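Local coordinates for PRD-containing transcription regulator (Lactobacillus casei, PDB 3NUF), which probably regulates transcription through a PTS regulation domain (PRD), an all-helical module that in related regulators responds to phosphorylation by the sugar phosphotransferase system, at residues K85-A90 with E104-S109; P12-A17 with Q50-T55. All blocks are in the same frame, centred on the assembly; numbering follows the deposited sequence.

Contact 1: residues K85-A90 with E104-S109; sequences KSLDLA and EKYVLS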
ATOM      1  N   LYS A  85      -1.649   0.956  14.455  1.00 13.28           N
ATOM      2  CA  LYS A  85      -1.774  -0.264  13.649  1.00 13.17           C
ATOM      3  C   LYS A  85      -1.625   0.111  12.175  1.00 12.97           C
ATOM      4  O   LYS A  85      -0.863  -0.541  11.430  1.00 13.10           O
ATOM      5  CB  LYS A  85      -3.089  -0.938  13.924  1.00 16.78           C
ATOM      6  CG  LYS A  85      -3.319  -2.177  13.120  1.00 19.42           C
ATOM      7  CD  LYS A  85      -4.636  -2.841  13.628  1.00 25.93           C
ATOM      8  CE  LYS A  85      -4.930  -4.056  12.845  1.00 33.90           C
ATOM      9  NZ  LYS A  85      -6.100  -4.756  13.447  1.00 28.74           N
ATOM     10  N   SER A  86      -2.287   1.163  11.734  1.00 11.81           N
ATOM     11  CA  SER A  86      -2.162   1.606  10.341  1.00 11.54           C
ATOM     12  C   SER A  86      -0.749   2.049  10.014  1.00 12.25           C
ATOM     13  O   SER A  86      -0.261   1.776   8.926  1.00 11.87           O
ATOM     14  CB  SER A  86      -3.113   2.701  10.040  1.00 13.54           C
ATOM     15  OG  SER A  86      -4.470   2.168  10.019  1.00 15.54           O
ATOM     16  N   LEU A  87      -0.151   2.831  10.892  1.00 11.68           N
ATOM     17  CA  LEU A  87       1.217   3.336  10.680  1.00 11.86           C
ATOM     18  C   LEU A  87       2.189   2.187  10.628  1.00 11.63           C
ATOM     19  O   LEU A  87       3.115   2.165   9.797  1.00 11.54           O
ATOM     20  CB  LEU A  87       1.583   4.371  11.739  1.00 11.93           C
ATOM     21  CG  LEU A  87       0.927   5.710  11.615  1.00 16.90           C
ATOM     22  CD1 LEU A  87       1.021   6.467  13.001  1.00 18.07           C
ATOM     23  CD2 LEU A  87       1.569   6.494  10.497  1.00 19.64           C
ATOM     24  N   ASP A  88       2.031   1.203  11.510  1.00 11.75           N
ATOM     25  CA  ASP A  88       2.959   0.061  11.557  1.00 11.77           C
ATOM     26  C   ASP A  88       2.813  -0.805  10.290  1.00 10.79           C
ATOM     27  O   ASP A  88       3.813  -1.282   9.742  1.00 11.20           O
ATOM     28  CB  ASP A  88       2.705  -0.810  12.788  1.00 13.93           C
ATOM     29  CG  ASP A  88       3.114  -0.140  14.103  1.00 19.60           C
ATOM     30  OD1 ASP A  88       3.766   0.929  14.107  1.00 21.54           O
ATOM     31  OD2 ASP A  88       2.751  -0.745  15.164  1.00 24.60           O
ATOM     32  N   LEU A  89       1.586  -1.049   9.837  1.00 10.69           N
ATOM     33  CA  LEU A  89       1.400  -1.807   8.603  1.00 11.11           C
ATOM     34  C   LEU A  89       2.033  -1.043   7.445  1.00 11.18           C
ATOM     35  O   LEU A  89       2.711  -1.645   6.586  1.00 11.69           O
ATOM     36  CB  LEU A  89      -0.083  -2.099   8.353  1.00 12.66           C
ATOM     37  CG  LEU A  89      -0.747  -3.066   9.298  1.00 17.19           C
ATOM     38  CD1 LEU A  89      -2.262  -2.994   9.180  1.00 18.29           C
ATOM     39  CD2 LEU A  89      -0.244  -4.477   8.958  1.00 20.03           C
ATOM     40  N   ALA A  90       1.802   0.266   7.363  1.00 10.73           N
ATOM     41  CA  ALA A  90       2.398   1.060   6.296  1.00 10.23           C
ATOM     42  C   ALA A  90       3.915   1.005   6.345  1.00  9.63           C
ATOM     43  O   ALA A  90       4.566   0.861   5.292  1.00  9.64           O
ATOM     44  CB  ALA A  90       1.911   2.487   6.371  1.00 11.49           C
ATOM     45  N   GLU A 104       7.413   7.647   3.565  1.00  9.44           N
ATOM     46  CA  GLU A 104       6.410   7.128   2.673  1.00  8.70           C
ATOM     47  C   GLU A 104       5.278   6.493   3.501  1.00  9.38           C
ATOM     48  O   GLU A 104       4.139   6.382   3.015  1.00 10.79           O
ATOM     49  CB  GLU A 104       6.960   6.094   1.737  1.00  9.43           C
ATOM     50  CG  GLU A 104       7.935   6.576   0.691  1.00 10.60           C
ATOM     51  CD  GLU A 104       7.319   7.135  -0.596  1.00 12.26           C
ATOM     52  OE1 GLU A 104       6.079   7.013  -0.840  1.00 13.27           O
ATOM     53  OE2 GLU A 104       8.125   7.681  -1.389  1.00 13.07           O
ATOM     54  N   LYS A 105       5.557   6.050   4.726  1.00  9.21           N
ATOM     55  CA  LYS A 105       4.520   5.397   5.507  1.00  9.00           C
ATOM     56  C   LYS A 105       3.325   6.289   5.775  1.00  9.86           C
ATOM     57  O   LYS A 105       2.230   5.763   6.014  1.00 10.49           O
ATOM     58  CB  LYS A 105       5.092   4.851   6.818  1.00  9.65           C
ATOM     59  CG  LYS A 105       5.462   5.876   7.844  1.00  8.89           C
ATOM     60  CD  LYS A 105       6.105   5.275   9.095  1.00 10.63           C
ATOM     61  CE  LYS A 105       6.560   6.307  10.048  1.00 12.03           C
ATOM     62  NZ  LYS A 105       7.126   5.727  11.354  1.00 16.14           N
ATOM     63  N   TYR A 106       3.504   7.596   5.855  1.00  9.00           N
ATOM     64  CA  TYR A 106       2.374   8.450   6.290  1.00  9.70           C
ATOM     65  C   TYR A 106       1.212   8.444   5.337  1.00 10.45           C
ATOM     66  O   TYR A 106       0.072   8.098   5.698  1.00 10.98           O
ATOM     67  CB  TYR A 106       2.893   9.852   6.624  1.00 10.04           C
ATOM     68  CG  TYR A 106       3.908   9.890   7.736  1.00 10.88           C
ATOM     69  CD1 TYR A 106       3.557   9.444   8.997  1.00 12.61           C
ATOM     70  CD2 TYR A 106       5.218  10.341   7.534  1.00 11.51           C
ATOM     71  CE1 TYR A 106       4.486   9.452   9.997  1.00 10.93           C
ATOM     72  CE2 TYR A 106       6.140  10.339   8.526  1.00 11.16           C
ATOM     73  CZ  TYR A 106       5.794   9.881   9.757  1.00 12.79           C
ATOM     74  OH  TYR A 106       6.719   9.848  10.776  1.00 15.72           O
ATOM     75  N   VAL A 107       1.455   8.766   4.089  1.00 10.84           N
ATOM     76  CA  VAL A 107       0.353   8.778   3.109  1.00 11.48           C
ATOM     77  C   VAL A 107      -0.216   7.359   2.968  1.00 12.98           C
ATOM     78  O   VAL A 107      -1.436   7.177   2.898  1.00 12.09           O
ATOM     79  CB  VAL A 107       0.782   9.360   1.783  1.00 12.21           C
ATOM     80  CG1 VAL A 107      -0.217   9.068   0.654  1.00 13.87           C
ATOM     81  CG2 VAL A 107       0.967  10.863   1.944  1.00 14.36           C
ATOM     82  N   LEU A 108       0.642   6.337   2.946  1.00 11.22           N
ATOM     83  CA  LEU A 108       0.141   4.955   2.838  1.00 11.05           C
ATOM     84  C   LEU A 108      -0.735   4.576   4.022  1.00 10.81           C
ATOM     85  O   LEU A 108      -1.763   3.906   3.848  1.00 11.95           O
ATOM     86  CB  LEU A 108       1.286   3.971   2.661  1.00  9.98           C
ATOM     87  CG  LEU A 108       0.869   2.489   2.617  1.00 10.58           C
ATOM     88  CD1 LEU A 108      -0.078   2.186   1.462  1.00 11.12           C
ATOM     89  CD2 LEU A 108       2.104   1.589   2.547  1.00 11.75           C
ATOM     90  N   SER A 109      -0.427   5.055   5.222  1.00 10.81           N
ATOM     91  CA  SER A 109      -1.236   4.719   6.393  1.00 10.98           C
ATOM     92  C   SER A 109      -2.694   5.114   6.266  1.00 11.37           C
ATOM     93  O   SER A 109      -3.557   4.431   6.839  1.00 12.35           O
ATOM     94  CB  SER A 109      -0.590   5.300   7.658  1.00 11.74           C
ATOM     95  OG  SER A 109      -0.838   6.675   7.803  1.00 11.75           O
TER

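Contact 2: residues P12-A17 with Q50-T55; sequences PTEVKA and QLQVLT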
ATOM      1  N   PRO A  12      -9.719  -7.310  -8.898  1.00 20.37           N
ATOM      2  CA  PRO A  12     -10.759  -6.777  -9.776  1.00 21.32           C
ATOM      3  C   PRO A  12     -10.224  -6.322 -11.107  1.00 21.74           C
ATOM      4  O   PRO A  12      -9.051  -5.931 -11.253  1.00 19.41           O
ATOM      5  CB  PRO A  12     -11.274  -5.555  -9.011  1.00 22.82           C
ATOM      6  CG  PRO A  12     -10.814  -5.685  -7.675  1.00 23.31           C
ATOM      7  CD  PRO A  12      -9.580  -6.546  -7.662  1.00 21.59           C
ATOM      8  N   THR A  13     -11.089  -6.350 -12.120  1.00 23.08           N
ATOM      9  CA  THR A  13     -10.718  -5.913 -13.435  1.00 22.52           C
ATOM     10  C   THR A  13      -9.955  -4.592 -13.506  1.00 19.25           C
ATOM     11  O   THR A  13      -8.967  -4.486 -14.219  1.00 19.74           O
ATOM     12  CB  THR A  13     -12.031  -5.752 -14.286  1.00 24.73           C
ATOM     13  OG1 THR A  13     -12.684  -7.023 -14.309  1.00 31.00           O
ATOM     14  CG2 THR A  13     -11.720  -5.296 -15.692  1.00 25.55           C
ATOM     15  N   GLU A  14     -10.455  -3.597 -12.778  1.00 19.05           N
ATOM     16  CA  GLU A  14      -9.838  -2.263 -12.808  1.00 21.04           C
ATOM     17  C   GLU A  14      -8.448  -2.269 -12.203  1.00 20.10           C
ATOM     18  O   GLU A  14      -7.564  -1.576 -12.710  1.00 20.51           O
ATOM     19  CB  GLU A  14     -10.680  -1.239 -12.073  1.00 22.08           C
ATOM     20  CG  GLU A  14     -12.095  -1.043 -12.686  1.00 29.29           C
ATOM     21  CD  GLU A  14     -13.134  -2.134 -12.344  1.00 38.58           C
ATOM     22  OE1 GLU A  14     -12.883  -3.055 -11.536  1.00 28.05           O
ATOM     23  OE2 GLU A  14     -14.244  -2.041 -12.898  1.00 50.94           O
ATOM     24  N   VAL A  15      -8.252  -3.044 -11.151  1.00 19.16           N
ATOM     25  CA  VAL A  15      -6.914  -3.195 -10.565  1.00 17.28           C
ATOM     26  C   VAL A  15      -5.952  -3.907 -11.510  1.00 18.15           C
ATOM     27  O   VAL A  15      -4.811  -3.431 -11.718  1.00 17.51           O
ATOM     28  CB  VAL A  15      -7.024  -3.954  -9.229  1.00 17.28           C
ATOM     29  CG1 VAL A  15      -5.650  -4.385  -8.632  1.00 17.27           C
ATOM     30  CG2 VAL A  15      -7.761  -3.068  -8.191  1.00 20.90           C
ATOM     31  N   LYS A  16      -6.391  -5.001 -12.168  1.00 18.12           N
ATOM     32  CA  LYS A  16      -5.563  -5.670 -13.146  1.00 19.24           C
ATOM     33  C   LYS A  16      -5.179  -4.736 -14.309  1.00 19.20           C
ATOM     34  O   LYS A  16      -4.054  -4.812 -14.804  1.00 18.91           O
ATOM     35  CB  LYS A  16      -6.228  -6.912 -13.697  1.00 19.16           C
ATOM     36  CG  LYS A  16      -6.385  -8.026 -12.666  1.00 22.45           C
ATOM     37  CD  LYS A  16      -6.831  -9.375 -13.246  1.00 28.81           C
ATOM     38  CE  LYS A  16      -8.305  -9.368 -13.553  1.00 36.57           C
ATOM     39  NZ  LYS A  16      -8.717 -10.641 -14.230  1.00 37.07           N
ATOM     40  N   ALA A  17      -6.119  -3.873 -14.720  1.00 19.74           N
ATOM     41  CA  ALA A  17      -5.882  -2.859 -15.760  1.00 22.48           C
ATOM     42  C   ALA A  17      -4.777  -1.903 -15.363  1.00 22.68           C
ATOM     43  O   ALA A  17      -3.858  -1.664 -16.151  1.00 22.76           O
ATOM     44  CB  ALA A  17      -7.210  -2.078 -16.126  1.00 27.13           C
ATOM     45  N   GLN A  50     -11.730   0.851  -2.756  1.00 16.31           N
ATOM     46  CA  GLN A  50     -10.541   1.138  -1.957  1.00 16.76           C
ATOM     47  C   GLN A  50      -9.313   0.463  -2.536  1.00 15.79           C
ATOM     48  O   GLN A  50      -8.197   1.042  -2.522  1.00 15.45           O
ATOM     49  CB  GLN A  50     -10.750   0.688  -0.521  1.00 16.16           C
ATOM     50  CG  GLN A  50     -11.686   1.615   0.234  1.00 16.99           C
ATOM     51  CD  GLN A  50     -12.210   1.061   1.548  1.00 18.48           C
ATOM     52  OE1 GLN A  50     -12.114  -0.120   1.845  1.00 17.74           O
ATOM     53  NE2 GLN A  50     -12.751   1.965   2.375  1.00 21.27           N
ATOM     54  N   LEU A  51      -9.500  -0.748  -3.020  0.50 14.08           N
ATOM     55  CA  LEU A  51      -8.407  -1.484  -3.565  0.50 15.02           C
ATOM     56  C   LEU A  51      -7.854  -0.806  -4.842  0.50 14.86           C
ATOM     57  O   LEU A  51      -6.639  -0.823  -5.058  0.50 16.48           O
ATOM     58  CB  LEU A  51      -8.804  -2.952  -3.749  0.50 14.46           C
ATOM     59  CG  LEU A  51      -7.719  -3.836  -4.347  0.50 14.83           C
ATOM     60  CD1 LEU A  51      -6.516  -3.867  -3.397  0.50 15.41           C
ATOM     61  CD2 LEU A  51      -8.169  -5.267  -4.658  0.50 13.33           C
ATOM     62  N   GLN A  52      -8.700  -0.176  -5.674  1.00 16.01           N
ATOM     63  CA  GLN A  52      -8.266   0.618  -6.818  1.00 17.19           C
ATOM     64  C   GLN A  52      -7.377   1.787  -6.415  1.00 16.60           C
ATOM     65  O   GLN A  52      -6.296   2.019  -6.982  1.00 17.25           O
ATOM     66  CB  GLN A  52      -9.491   1.182  -7.566  1.00 19.60           C
ATOM     67  CG  GLN A  52     -10.210   0.220  -8.449  1.00 24.08           C
ATOM     68  CD  GLN A  52     -11.383   0.903  -9.169  1.00 25.52           C
ATOM     69  OE1 GLN A  52     -11.192   1.931  -9.801  1.00 35.71           O
ATOM     70  NE2 GLN A  52     -12.557   0.318  -9.079  1.00 33.89           N
ATOM     71  N   VAL A  53      -7.833   2.550  -5.440  1.00 14.86           N
ATOM     72  CA  VAL A  53      -7.103   3.699  -4.939  1.00 16.82           C
ATOM     73  C   VAL A  53      -5.783   3.275  -4.305  1.00 15.06           C
ATOM     74  O   VAL A  53      -4.742   3.859  -4.545  1.00 14.66           O
ATOM     75  CB  VAL A  53      -8.003   4.494  -3.963  1.00 19.08           C
ATOM     76  CG1 VAL A  53      -7.264   5.624  -3.314  1.00 19.15           C
ATOM     77  CG2 VAL A  53      -9.221   5.064  -4.699  1.00 19.48           C
ATOM     78  N   LEU A  54      -5.816   2.205  -3.569  1.00 13.18           N
ATOM     79  CA  LEU A  54      -4.593   1.614  -2.980  1.00 13.52           C
ATOM     80  C   LEU A  54      -3.590   1.200  -4.025  1.00 13.01           C
ATOM     81  O   LEU A  54      -2.384   1.490  -3.967  1.00 12.91           O
ATOM     82  CB  LEU A  54      -4.927   0.423  -2.086  1.00 13.40           C
ATOM     83  CG  LEU A  54      -3.744  -0.342  -1.551  1.00 12.91           C
ATOM     84  CD1 LEU A  54      -2.998   0.497  -0.495  1.00 14.97           C
ATOM     85  CD2 LEU A  54      -4.190  -1.715  -0.963  1.00 17.87           C
ATOM     86  N   THR A  55      -4.075   0.505  -5.054  1.00 13.44           N
ATOM     87  CA  THR A  55      -3.218   0.019  -6.122  1.00 13.01           C
ATOM     88  C   THR A  55      -2.525   1.154  -6.808  1.00 12.85           C
ATOM     89  O   THR A  55      -1.333   1.087  -7.101  1.00 12.99           O
ATOM     90  CB  THR A  55      -4.026  -0.854  -7.138  1.00 14.31           C
ATOM     91  OG1 THR A  55      -4.483  -1.994  -6.450  1.00 14.57           O
ATOM     92  CG2 THR A  55      -3.165  -1.291  -8.309  1.00 16.34           C
TER

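Contact 1: residues K85-A90 with E104-S109
Ala90 meets Lys105 and Ser109 where two helices of the all-helical PRD, 84-97 and 104-115, pack together; the axes of segments 85-90 and 104-109 pass 8.2 Å apart at 124°. Small residues permit so close an approach. The methyl carbon CB of Ala90 lies 3.3 Å from the backbone O of Lys105 and also rests against the N and CB of Ser109, so it sits directly on the backbone of the facing helix. Leu108 closes one flank of this methyl. Its CG is anti to the backbone N (chi1 177°), which carries the branch past Ala90 CB and lets CD2 lie 3.8 Å from Ala90 O. One turn earlier, Ser86 needs little room: its CB approaches Ser109 O at 3.7 Å, while its OG turns to a hydrogen bond with Glu113, farther along helix 104-115.

Beside this, Leu87 makes its contact with a single branch. Its CD2 touches both Ser109 OG and the Tyr106 ring, reaching Tyr106 CD1 at 3.9 Å in an oblique approach. Over the centre of one face of that ring lies Lys105 CG, 4.1 Å above the plane; the aliphatic chain then runs on, extended, toward its ammonium group. Lysine suits a partly exposed border, since its methylenes can pack while its charge stays apart. Farther out, the Tyr106 ring also meets that of Phe79, and Leu108 reaches Met61 of helix 48-67.

No hydrogen bond joins the two segments; the Ser109 hydroxyl instead finds its acceptor within its own helix. With OG held between the backbone N and the carbonyl carbon (chi1 78°), it donates to a lone pair of Tyr106 O in the carbonyl plane, 2.7 Å from OG to O.

Contact 2: residues P12-A17 with Q50-T55
Val15 is the apolar wedge between helices 13-21 and 48-67, and both its methyls are used. CG1, anti to the backbone N at chi1 170°, comes within 3.4 Å of Thr55 OG1, while CG2 packs 3.9 Å from Leu51 CG, the two side chains crossing at about a right angle. A beta-branched valine suits this buried place because its two short arms spread over Leu51 and Thr55, CG1 on Thr55 and CG2 touching both. Pro12, at the N-cap position of helix 13-21, adds its ring to the same side: Pro12 CD touches Leu51 CD2 at 3.6 Å. The hydroxyl facing Val15 already has a mate, since Thr55 OG1 donates to Leu51 O at 2.8 Å, tilted 32° from the carbonyl plane; Thr55 N reaches that oxygen from the opposite face.

The two short helical segments run nearly parallel, and helix 25-41 of the helical PRD bundle backs the apolar side: Ile36 touches Leu51, and Val32 touches Thr55.

Toward solvent the contact changes character: Glu14 is exposed, and a polar end lies beside methylenes. The Gln52 chain, extended beyond CG, brings its amide against the methylenes of Glu14, with Gln52 CD 3.7 Å from Glu14 CB. An alanine in place of Gln52 would remove this amide and is likely to leave the Glu14 methylenes without their cover at the margin of the interface. The amide and carboxylate planes are nearly parallel (9°), but no hydrogen bond joins them: Glu14 OE1 stays 4.2 Å from Gln52 NE2.

Contact 2 closes before contact 1 opens along the chain, and their centres lie 19 Å apart on opposite sides of the chain's centre. Contact 2 packs helix 13-21 on the early part of helix 48-67; contact 1 joins helices 84-97 and 104-115. They share no helix, yet they touch: Leu108 CD1 of contact 1 meets Leu54 CD1 of contact 2 at 3.9 Å. Helix 48-67 therefore links them, meeting helix 13-21 through Leu51, Gln52 and Thr55 and helix 104-115 through Leu54. The N-terminal and C-terminal helices are thus packed into one continuous helical body, consistent with a compact regulatory domain.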